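Local coordinates for A rubisco-like protein (Burkholderia fungorum, PDB 3NWR) that is a lyase-class relative of the rubisco large chain whose exact reaction is not established but is probably metal-dependent, as in rubisco, at residues Q302-Q305 with T306-L310; V332-S335 with A336-A340. One frame throughout, in Å; residues are numbered along the deposited sequence.

Contact 1 (Q302-Q305 with T306-L310)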
loop_
_atom_site.group_PDB
_atom_site.type_symbol
_atom_site.label_atom_id
_atom_site.label_comp_id
_atom_site.label_asym_id
_atom_site.label_seq_id
_atom_site.Cartn_x
_atom_site.Cartn_y
_atom_site.Cartn_z
ATOM N N GLN A 302 11.493 -8.451 5.679
ATOM C CA GLN A 302 12.321 -7.783 6.689
ATOM C C GLN A 302 12.074 -6.275 6.686
ATOM O O GLN A 302 11.884 -5.658 7.744
ATOM C CB GLN A 302 13.802 -8.077 6.434
ATOM C CG GLN A 302 14.717 -7.845 7.621
ATOM C CD GLN A 302 14.889 -6.385 7.976
ATOM O OE1 GLN A 302 14.783 -5.490 7.127
ATOM N NE2 GLN A 302 15.149 -6.131 9.256
ATOM N N ALA A 303 12.074 -5.691 5.490
ATOM C CA ALA A 303 11.855 -4.259 5.344
ATOM C C ALA A 303 10.406 -3.886 5.686
ATOM O O ALA A 303 10.155 -2.930 6.428
ATOM C CB ALA A 303 12.201 -3.807 3.928
ATOM N N TYR A 304 9.467 -4.633 5.112
ATOM C CA TYR A 304 8.041 -4.414 5.333
ATOM C C TYR A 304 7.704 -4.403 6.827
ATOM O O TYR A 304 7.041 -3.480 7.330
ATOM C CB TYR A 304 7.270 -5.529 4.626
ATOM C CG TYR A 304 5.760 -5.467 4.722
ATOM C CD1 TYR A 304 5.029 -4.524 3.997
ATOM C CD2 TYR A 304 5.062 -6.388 5.503
ATOM C CE1 TYR A 304 3.630 -4.491 4.082
ATOM C CE2 TYR A 304 3.677 -6.365 5.585
ATOM C CZ TYR A 304 2.974 -5.421 4.870
ATOM O OH TYR A 304 1.600 -5.426 4.955
ATOM N N GLN A 305 8.150 -5.437 7.537
ATOM C CA GLN A 305 7.846 -5.575 8.965
ATOM C C GLN A 305 8.580 -4.531 9.804
ATOM O O GLN A 305 8.101 -4.139 10.861
ATOM C CB GLN A 305 8.129 -7.004 9.457
ATOM C CG GLN A 305 9.605 -7.417 9.430
ATOM C CD GLN A 305 10.281 -7.315 10.785
ATOM O OE1 GLN A 305 9.717 -7.709 11.806
ATOM N NE2 GLN A 305 11.522 -6.816 10.792
ATOM N N THR A 306 9.735 -4.069 9.327
ATOM C CA THR A 306 10.399 -2.954 10.002
ATOM C C THR A 306 9.502 -1.716 9.990
ATOM O O THR A 306 9.212 -1.134 11.047
ATOM C CB THR A 306 11.750 -2.617 9.358
ATOM O OG1 THR A 306 12.642 -3.728 9.507
ATOM C CG2 THR A 306 12.358 -1.389 10.022
ATOM N N LEU A 307 9.050 -1.319 8.799
ATOM C CA LEU A 307 8.189 -0.149 8.685
ATOM C C LEU A 307 6.922 -0.319 9.509
ATOM O O LEU A 307 6.540 0.579 10.260
ATOM C CB LEU A 307 7.835 0.106 7.227
ATOM C CG LEU A 307 9.016 0.447 6.327
ATOM C CD1 LEU A 307 8.536 0.449 4.888
ATOM C CD2 LEU A 307 9.595 1.800 6.713
ATOM N N TRP A 308 6.270 -1.470 9.386
ATOM C CA TRP A 308 5.039 -1.682 10.149
ATOM C C TRP A 308 5.242 -1.705 11.662
ATOM O O TRP A 308 4.409 -1.216 12.410
ATOM C CB TRP A 308 4.238 -2.887 9.612
ATOM C CG TRP A 308 3.456 -2.421 8.447
ATOM C CD1 TRP A 308 3.689 -2.671 7.113
ATOM C CD2 TRP A 308 2.371 -1.508 8.503
ATOM N NE1 TRP A 308 2.772 -1.980 6.343
ATOM C CE2 TRP A 308 1.953 -1.264 7.180
ATOM C CE3 TRP A 308 1.690 -0.887 9.557
ATOM C CZ2 TRP A 308 0.882 -0.414 6.884
ATOM C CZ3 TRP A 308 0.643 -0.048 9.262
ATOM C CH2 TRP A 308 0.248 0.186 7.936
ATOM N N ARG A 309 6.368 -2.245 12.117
ATOM C CA ARG A 309 6.612 -2.268 13.550
ATOM C C ARG A 309 6.788 -0.858 14.125
ATOM O O ARG A 309 6.497 -0.623 15.299
ATOM C CB ARG A 309 7.789 -3.184 13.864
ATOM C CG ARG A 309 7.362 -4.645 13.869
ATOM C CD ARG A 309 8.535 -5.609 13.849
ATOM N NE ARG A 309 9.342 -5.535 15.062
ATOM C CZ ARG A 309 10.380 -6.330 15.291
ATOM N NH1 ARG A 309 11.075 -6.213 16.418
ATOM N NH2 ARG A 309 10.720 -7.249 14.384
ATOM N N LEU A 310 7.224 0.086 13.297
ATOM C CA LEU A 310 7.326 1.480 13.743
ATOM C C LEU A 310 5.965 2.098 14.070
ATOM O O LEU A 310 5.898 3.123 14.758
ATOM C CB LEU A 310 8.074 2.350 12.723
ATOM C CG LEU A 310 9.512 1.908 12.421
ATOM C CD1 LEU A 310 10.124 2.756 11.304
ATOM C CD2 LEU A 310 10.384 1.971 13.675
HETATM O O HOH W 1 15.120 -3.505 10.675
#
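Y304 and W308, one helical turn apart, meet as a T-shaped pair. The edge of the indole is turned toward a face of the phenol ring, with the planes at 61° and the centroid of the five-membered ring 4.7 Å from that of Y304. W308 CD1 makes the approach, displaced toward the rim of the phenol and 3.5 Å from Y304 CE1. The tyrosine reaches this place because its CG stands anti to the backbone N (chi1 -179°).

On another side of the same helix the side chains of Q305 and R309 run alongside each other. R309 NH2 donates to Q305 OE1 over 2.8 Å, landing on a lone pair in the amide plane, while the acceptor lies at the edge of the guanidinium; the two flat groups are nevertheless 71° apart. The other end of the amide turns back, and Q305 NE2 donates at 3.3 Å to Q302 O. That carbonyl also receives T306 N and, at 2.7 Å, T306 OG1, so three donors converge on one carbonyl oxygen. A water completes the patch, donating to T306 OG1 and accepting from Q302 NE2.

R309 NH1 forms a salt bridge with D349, Q302 OE1 accepts from L132 N, and Y304 OH is hydrogen-bonded to N263. Helix 301-309, the crossover between parallel strands 280-284 and 315-319 of the TIM-type barrel, has its aromatic pair against helix 262-265, while A303 and L307 pack on strand 126-133 of the N-terminal domain and L307 also touches helix 107-114.

Contact 2 (V332-S335 with A336-A340)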
loop_
_atom_site.group_PDB
_atom_site.type_symbol
_atom_site.label_atom_id
_atom_site.label_comp_id
_atom_site.label_asym_id
_atom_site.label_seq_id
_atom_site.Cartn_x
_atom_site.Cartn_y
_atom_site.Cartn_z
ATOM N N VAL A 332 8.520 -18.022 4.985
ATOM C CA VAL A 332 7.783 -18.055 6.248
ATOM C C VAL A 332 8.739 -18.119 7.448
ATOM O O VAL A 332 8.578 -17.390 8.416
ATOM C CB VAL A 332 6.822 -19.252 6.315
ATOM C CG1 VAL A 332 6.194 -19.330 7.707
ATOM C CG2 VAL A 332 5.763 -19.158 5.209
ATOM N N ILE A 333 9.747 -18.986 7.370
ATOM C CA ILE A 333 10.715 -19.123 8.446
ATOM C C ILE A 333 11.452 -17.811 8.708
ATOM O O ILE A 333 11.533 -17.354 9.846
ATOM C CB ILE A 333 11.728 -20.238 8.140
ATOM C CG1 ILE A 333 11.011 -21.589 8.122
ATOM C CG2 ILE A 333 12.840 -20.248 9.182
ATOM C CD1 ILE A 333 11.856 -22.717 7.569
ATOM N N GLU A 334 11.965 -17.193 7.646
ATOM C CA GLU A 334 12.710 -15.950 7.799
ATOM C C GLU A 334 11.812 -14.844 8.362
ATOM O O GLU A 334 12.246 -14.033 9.187
ATOM C CB GLU A 334 13.318 -15.515 6.462
ATOM C CG GLU A 334 14.102 -14.210 6.545
ATOM C CD GLU A 334 14.766 -13.834 5.231
ATOM O OE1 GLU A 334 14.875 -14.713 4.348
ATOM O OE2 GLU A 334 15.183 -12.663 5.084
ATOM N N SER A 335 10.558 -14.826 7.920
ATOM C CA SER A 335 9.622 -13.784 8.354
ATOM C C SER A 335 9.295 -13.940 9.840
ATOM O O SER A 335 9.252 -12.957 10.588
ATOM C CB SER A 335 8.357 -13.817 7.492
ATOM O OG SER A 335 8.667 -13.523 6.130
ATOM N N ALA A 336 9.093 -15.179 10.275
ATOM C CA ALA A 336 8.878 -15.443 11.692
ATOM C C ALA A 336 10.086 -14.988 12.502
ATOM O O ALA A 336 9.953 -14.337 13.540
ATOM C CB ALA A 336 8.612 -16.918 11.925
ATOM N N ARG A 337 11.277 -15.303 12.009
ATOM C CA ARG A 337 12.483 -14.923 12.721
ATOM C C ARG A 337 12.656 -13.406 12.779
ATOM O O ARG A 337 13.133 -12.863 13.784
ATOM C CB ARG A 337 13.694 -15.651 12.132
ATOM C CG ARG A 337 13.612 -17.143 12.428
ATOM C CD ARG A 337 14.758 -17.946 11.842
ATOM N NE ARG A 337 14.656 -19.338 12.268
ATOM C CZ ARG A 337 15.390 -20.330 11.780
ATOM N NH1 ARG A 337 16.288 -20.093 10.829
ATOM N NH2 ARG A 337 15.219 -21.563 12.239
ATOM N N ASP A 338 12.227 -12.722 11.722
ATOM C CA ASP A 338 12.234 -11.257 11.720
ATOM C C ASP A 338 11.415 -10.704 12.890
ATOM O O ASP A 338 11.851 -9.787 13.597
ATOM C CB ASP A 338 11.663 -10.703 10.410
ATOM C CG ASP A 338 12.620 -10.825 9.237
ATOM O OD1 ASP A 338 13.861 -10.841 9.450
ATOM O OD2 ASP A 338 12.123 -10.871 8.086
ATOM N N CYS A 339 10.225 -11.261 13.090
ATOM C CA CYS A 339 9.318 -10.808 14.145
ATOM C C CYS A 339 9.970 -10.846 15.518
ATOM O O CYS A 339 9.742 -9.962 16.355
ATOM C CB CYS A 339 8.044 -11.653 14.162
ATOM S SG CYS A 339 6.964 -11.406 12.743
ATOM N N ALA A 340 10.785 -11.876 15.742
ATOM C CA ALA A 340 11.431 -12.069 17.038
ATOM C C ALA A 340 12.714 -11.252 17.198
ATOM O O ALA A 340 13.251 -11.135 18.296
ATOM C CB ALA A 340 11.724 -13.545 17.258
HETATM O O HOH W 2 12.498 -11.319 5.486
HETATM O O HOH W 3 15.798 -11.310 7.508
#
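R337 leaves the helix with CG anti to its own carbonyl carbon (chi1 -68°) and stays extended as far as NE, a course that carries its guanidinium alongside I333, one turn earlier. In I333 the branch that meets it is CG2, which stands anti to the backbone N. This methyl lies over the centre of one guanidinium face, 3.6 Å from R337 CZ, and leaves the N-H groups to other partners. R337 NE uses its hydrogen on A370 O, and NH2 binds a glycerol that probably comes from the crystallisation liquor.

The neighbouring ridge of the helix pairs two acids. E334 is extended, with CG anti to the backbone N (chi1 179°), whereas D338 folds CG beside its own N. The side chains slant across each other with their carboxylate planes 75° apart, and E334 OE2 remains 4.6 Å from D338 OD2. Two waters lie between the carboxylates. One donates to D338 OD2 at 2.7 Å and to E334 OE2; the second lies 2.8 Å from D338 OD1 and near the same glutamate oxygen, in surroundings with more acceptors than it has protons.

Beneath these groups the backbone keeps its alpha-helical bonds, from A336 N to V332 O through C339 N to S335 O, and S335 OG bonds to E331 O. V332 and A336 rest on F355 of strand 352-355, so the apolar side of this barrel helix faces the parallel sheet.

If both acids are ionised, their like charges probably disfavour each other somewhat. The water that donates to both carboxylates probably eases that repulsion, and the second may help, while the arginine gains an apolar cover for one face and keeps its N-H donors for the acceptors around it.

Overall arrangement
Both contacts are successive turns of single barrel helices, and these helices are neighbours: helix 301-309 leads into strand 315-319, and helix 329-340 leads on from that strand to strand 352-355. Their centres lie about 12 Å apart, and R309 NH2 of contact 1 makes a weak hydrogen bond to D338 O of contact 2. Contact 1 is buried where the catalytic barrel meets the N-terminal domain, and its chemistry is mostly direct hydrogen bonds and an aromatic pair, with one bridging water. Contact 2 is only partly buried; its two acids, at or near the surface, are joined through water, and its arginine relies on partners beyond the helix. Together they illustrate how i to i+4 spacing serves different chemistry according to depth.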